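Local coordinates for protein fimbrial subunit type 1 (Actinomyces oris, PDB 3UXF) that builds the shaft of type 1 fimbriae as their major pilin subunit on the cell surface of this Gram-positive oral bacterium, at residues K371-K384 against D441-E454. Numbering follows the deposited sequence.
Sequences KYNGAQFQVYECTK and DEDYYCLVETKAPE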
# COMPACT_ATOMS: atom_id res chain seq x y z
N LYS A 371 -29.84 20.33 35.14
CA LYS A 371 -31.02 19.49 35.22
C LYS A 371 -30.99 18.36 34.16
O LYS A 371 -31.77 17.42 34.24
CB LYS A 371 -32.30 20.32 35.05
CG LYS A 371 -32.56 21.30 36.20
CD LYS A 371 -32.87 20.59 37.50
CE LYS A 371 -32.91 21.58 38.68
NZ LYS A 371 -32.94 20.89 40.01
N TYR A 372 -30.10 18.50 33.18
CA TYR A 372 -29.95 17.47 32.13
C TYR A 372 -28.74 16.57 32.38
O TYR A 372 -28.39 15.73 31.53
CB TYR A 372 -29.84 18.14 30.76
CG TYR A 372 -31.06 19.00 30.46
CD1 TYR A 372 -32.31 18.44 30.38
CD2 TYR A 372 -30.93 20.37 30.28
CE1 TYR A 372 -33.44 19.23 30.14
CE2 TYR A 372 -32.03 21.18 30.02
CZ TYR A 372 -33.28 20.59 29.95
OH TYR A 372 -34.40 21.34 29.67
N ASN A 373 -28.08 16.72 33.53
CA ASN A 373 -27.04 15.77 33.94
C ASN A 373 -27.61 14.46 34.44
O ASN A 373 -28.77 14.38 34.87
CB ASN A 373 -26.17 16.40 35.05
CG ASN A 373 -25.32 17.53 34.54
OD1 ASN A 373 -25.01 17.61 33.33
ND2 ASN A 373 -24.92 18.44 35.45
N GLY A 374 -26.80 13.40 34.38
CA GLY A 374 -27.19 12.09 34.84
C GLY A 374 -27.95 11.25 33.83
O GLY A 374 -28.40 10.17 34.15
N ALA A 375 -28.11 11.77 32.62
CA ALA A 375 -28.66 10.97 31.55
C ALA A 375 -27.56 10.01 31.10
O ALA A 375 -26.40 10.40 30.99
CB ALA A 375 -29.09 11.87 30.37
N GLN A 376 -27.92 8.76 30.86
CA GLN A 376 -26.94 7.76 30.41
C GLN A 376 -27.28 7.24 29.03
O GLN A 376 -28.46 7.09 28.67
CB GLN A 376 -26.84 6.61 31.41
CG GLN A 376 -26.44 7.11 32.80
CD GLN A 376 -26.01 5.97 33.67
OE1 GLN A 376 -26.65 4.93 33.73
NE2 GLN A 376 -24.86 6.15 34.32
N PHE A 377 -26.24 6.95 28.27
CA PHE A 377 -26.39 6.45 26.92
C PHE A 377 -25.44 5.32 26.63
O PHE A 377 -24.34 5.27 27.19
CB PHE A 377 -26.10 7.56 25.94
CG PHE A 377 -27.07 8.69 26.01
CD1 PHE A 377 -28.16 8.72 25.14
CD2 PHE A 377 -26.89 9.73 26.91
CE1 PHE A 377 -29.11 9.79 25.19
CE2 PHE A 377 -27.81 10.79 26.97
CZ PHE A 377 -28.92 10.82 26.10
N GLN A 378 -25.85 4.45 25.73
CA GLN A 378 -24.93 3.48 25.14
C GLN A 378 -25.04 3.66 23.63
O GLN A 378 -25.94 4.35 23.15
CB GLN A 378 -25.32 2.05 25.52
CG GLN A 378 -25.26 1.91 27.03
CD GLN A 378 -25.27 0.47 27.48
OE1 GLN A 378 -26.13 -0.33 27.08
NE2 GLN A 378 -24.29 0.12 28.33
N VAL A 379 -24.10 3.06 22.90
CA VAL A 379 -24.02 3.29 21.44
C VAL A 379 -23.99 1.96 20.70
O VAL A 379 -23.32 1.01 21.15
CB VAL A 379 -22.73 4.06 21.06
CG1 VAL A 379 -22.74 4.43 19.56
CG2 VAL A 379 -22.55 5.32 21.96
N TYR A 380 -24.70 1.88 19.57
CA TYR A 380 -24.68 0.69 18.73
C TYR A 380 -24.38 1.08 17.28
O TYR A 380 -24.61 2.23 16.89
CB TYR A 380 -26.07 0.02 18.73
CG TYR A 380 -26.50 -0.52 20.09
CD1 TYR A 380 -26.97 0.35 21.06
CD2 TYR A 380 -26.49 -1.89 20.36
CE1 TYR A 380 -27.38 -0.12 22.30
CE2 TYR A 380 -26.88 -2.37 21.62
CZ TYR A 380 -27.32 -1.48 22.56
OH TYR A 380 -27.75 -1.95 23.79
N GLU A 381 -23.92 0.11 16.50
CA GLU A 381 -24.10 0.22 15.05
C GLU A 381 -25.56 -0.12 14.78
O GLU A 381 -26.12 -0.95 15.49
CB GLU A 381 -23.15 -0.69 14.30
CG GLU A 381 -21.72 -0.12 14.31
CD GLU A 381 -20.70 -0.98 13.58
OE1 GLU A 381 -20.81 -2.22 13.56
OE2 GLU A 381 -19.77 -0.40 13.01
N CYS A 382 -26.19 0.54 13.82
CA CYS A 382 -27.63 0.26 13.60
C CYS A 382 -28.02 0.57 12.18
O CYS A 382 -27.32 1.26 11.45
CB CYS A 382 -28.52 1.08 14.54
SG CYS A 382 -28.32 2.87 14.25
N THR A 383 -29.19 0.05 11.82
CA THR A 383 -29.78 0.33 10.53
C THR A 383 -30.97 1.23 10.80
O THR A 383 -31.86 0.89 11.61
CB THR A 383 -30.28 -0.97 9.94
OG1 THR A 383 -29.16 -1.82 9.67
CG2 THR A 383 -31.04 -0.68 8.62
N LYS A 384 -30.97 2.41 10.19
CA LYS A 384 -32.09 3.35 10.32
C LYS A 384 -33.26 2.77 9.56
O LYS A 384 -33.09 2.22 8.46
CB LYS A 384 -31.68 4.69 9.72
CG LYS A 384 -32.70 5.81 9.77
CD LYS A 384 -32.03 7.08 9.29
CE LYS A 384 -32.97 8.01 8.58
NZ LYS A 384 -33.88 8.66 9.53
N ASP A 441 -28.83 3.09 4.60
CA ASP A 441 -29.40 3.18 5.95
C ASP A 441 -28.69 2.23 6.91
O ASP A 441 -28.93 2.32 8.12
CB ASP A 441 -30.90 2.84 5.93
CG ASP A 441 -31.73 3.97 5.42
OD1 ASP A 441 -31.28 5.15 5.52
OD2 ASP A 441 -32.83 3.66 4.92
N GLU A 442 -27.83 1.34 6.41
CA GLU A 442 -27.07 0.48 7.31
C GLU A 442 -25.87 1.21 7.92
O GLU A 442 -25.28 0.74 8.91
CB GLU A 442 -26.61 -0.79 6.62
CG GLU A 442 -27.79 -1.69 6.26
CD GLU A 442 -27.35 -3.01 5.68
OE1 GLU A 442 -26.25 -3.07 5.08
OE2 GLU A 442 -28.12 -3.98 5.82
N ASP A 443 -25.51 2.36 7.37
CA ASP A 443 -24.26 3.06 7.74
C ASP A 443 -24.51 4.11 8.82
O ASP A 443 -24.27 5.30 8.63
CB ASP A 443 -23.63 3.70 6.51
CG ASP A 443 -23.19 2.67 5.50
OD1 ASP A 443 -22.51 1.69 5.87
OD2 ASP A 443 -23.54 2.80 4.31
N TYR A 444 -25.00 3.64 9.98
CA TYR A 444 -25.31 4.53 11.10
C TYR A 444 -24.78 3.99 12.42
O TYR A 444 -24.60 2.78 12.59
CB TYR A 444 -26.82 4.69 11.23
CG TYR A 444 -27.40 5.74 10.33
CD1 TYR A 444 -27.40 7.06 10.71
CD2 TYR A 444 -28.01 5.38 9.13
CE1 TYR A 444 -27.94 8.02 9.91
CE2 TYR A 444 -28.56 6.36 8.31
CZ TYR A 444 -28.54 7.67 8.72
OH TYR A 444 -29.09 8.66 7.93
N TYR A 445 -24.56 4.91 13.35
CA TYR A 445 -24.55 4.56 14.76
C TYR A 445 -25.90 4.97 15.36
O TYR A 445 -26.62 5.76 14.76
CB TYR A 445 -23.45 5.35 15.47
CG TYR A 445 -22.08 4.95 15.02
CD1 TYR A 445 -21.65 3.63 15.16
CD2 TYR A 445 -21.20 5.87 14.48
CE1 TYR A 445 -20.36 3.24 14.74
CE2 TYR A 445 -19.90 5.51 14.05
CZ TYR A 445 -19.49 4.18 14.20
OH TYR A 445 -18.24 3.79 13.75
N CYS A 446 -26.22 4.47 16.55
CA CYS A 446 -27.44 4.84 17.27
C CYS A 446 -27.07 5.12 18.71
O CYS A 446 -26.35 4.32 19.32
CB CYS A 446 -28.46 3.66 17.27
SG CYS A 446 -29.49 3.72 15.74
N LEU A 447 -27.57 6.21 19.26
CA LEU A 447 -27.57 6.36 20.73
C LEU A 447 -28.78 5.65 21.28
O LEU A 447 -29.85 5.71 20.69
CB LEU A 447 -27.69 7.83 21.11
CG LEU A 447 -26.55 8.74 20.67
CD1 LEU A 447 -26.91 10.16 21.01
CD2 LEU A 447 -25.25 8.30 21.32
N VAL A 448 -28.62 4.95 22.40
CA VAL A 448 -29.79 4.49 23.15
C VAL A 448 -29.71 5.15 24.50
O VAL A 448 -28.73 5.03 25.22
CB VAL A 448 -29.79 2.96 23.30
CG1 VAL A 448 -30.87 2.52 24.29
CG2 VAL A 448 -29.99 2.29 21.91
N GLU A 449 -30.76 5.90 24.84
CA GLU A 449 -30.84 6.49 26.17
C GLU A 449 -31.21 5.42 27.20
O GLU A 449 -32.33 4.92 27.22
CB GLU A 449 -31.82 7.66 26.17
CG GLU A 449 -31.80 8.46 27.47
CD GLU A 449 -32.56 9.78 27.38
OE1 GLU A 449 -32.76 10.31 26.26
OE2 GLU A 449 -32.95 10.33 28.47
N THR A 450 -30.23 5.04 28.01
CA THR A 450 -30.43 3.97 28.98
C THR A 450 -30.84 4.45 30.36
O THR A 450 -31.27 3.61 31.15
CB THR A 450 -29.18 3.04 29.10
OG1 THR A 450 -28.05 3.84 29.42
CG2 THR A 450 -28.92 2.34 27.78
N LYS A 451 -30.67 5.74 30.66
CA LYS A 451 -31.22 6.27 31.91
C LYS A 451 -31.60 7.70 31.67
O LYS A 451 -30.77 8.51 31.24
CB LYS A 451 -30.19 6.14 33.03
CG LYS A 451 -30.75 6.59 34.40
CD LYS A 451 -29.90 5.99 35.50
CE LYS A 451 -30.54 6.15 36.89
NZ LYS A 451 -30.41 7.53 37.39
N ALA A 452 -32.87 8.03 31.95
CA ALA A 452 -33.29 9.40 31.80
C ALA A 452 -32.83 10.25 32.96
O ALA A 452 -32.73 9.74 34.09
CB ALA A 452 -34.80 9.46 31.67
N PRO A 453 -32.54 11.52 32.68
CA PRO A 453 -32.26 12.45 33.78
C PRO A 453 -33.52 12.62 34.64
O PRO A 453 -34.64 12.40 34.15
CB PRO A 453 -31.87 13.74 33.07
CG PRO A 453 -32.44 13.65 31.71
CD PRO A 453 -32.62 12.20 31.38
N GLU A 454 -33.34 12.94 35.92
CA GLU A 454 -34.49 13.04 36.84
C GLU A 454 -35.53 14.04 36.31
O GLU A 454 -35.20 15.15 35.93
CB GLU A 454 -34.00 13.49 38.22
CG GLU A 454 -35.09 13.58 39.23
CD GLU A 454 -34.53 13.86 40.61
OE1 GLU A 454 -33.31 14.12 40.68
OE2 GLU A 454 -35.29 13.81 41.60
O HOH W 1 -33.27 16.85 36.36
O HOH W 2 -30.64 13.56 36.70
O HOH W 3 -27.38 3.02 31.79
O HOH W 4 -19.11 1.94 11.83
O HOH W 5 -29.70 -4.15 8.33
O HOH W 6 -34.97 3.90 6.56
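Cys382 turns its SG between its own backbone N and carbonyl carbon (chi1 62°), whereas Cys446 swings its sulfur beside the backbone N (chi1 -87°); the two SG atoms thereby close a cross-strand disulfide, with a torsion of 80° about the S–S bond. These cysteines are not a directly opposed pair: Cys446 faces Tyr380, so the bridge runs diagonally between antiparallel strands 376-384 and 444-451. Main-chain bonds join the strands through Gln378 with Val448 and Tyr380 with Cys446; the straightest, Val448 N to Gln378 O, is 2.8 Å long.

Toward Lys451 the register slips by one residue. Here Thr450 and Lys451 both face Gln376 in a classic beta bulge, and Gln376 O is gripped by Thr450 N at 2.8 Å and Lys451 N at 3.3 Å, both from the same face of its carbonyl plane. A water also bridges Gln376 OE1 and Thr450 OG1, while Gln376 NE2 is hydrogen-bonded to Thr413 OG1.

On the disulfide's side of the sheet, Val448 CG2 lies 3.6 Å from Tyr380 CE1. The other side carries Phe377, whose CE1 meets Glu449 CB at 3.6 Å, and Val379, which lies alongside Leu447. Lys384 crosses Tyr444, its CD 3.6 Å from ring atom CZ. Past the bulge, Pro453 CD packs on Ala375 CB at 3.7 Å.

The two antiparallel strands, distant in the chain, belong to the prealbumin-like domain, a beta sandwich. Strand 388-391 lies against Tyr380, Cys446 and Val448, while Leu358 of strand 344-362 and Val482 of strand 478-484 pack against Phe377 and Leu447 on the other face.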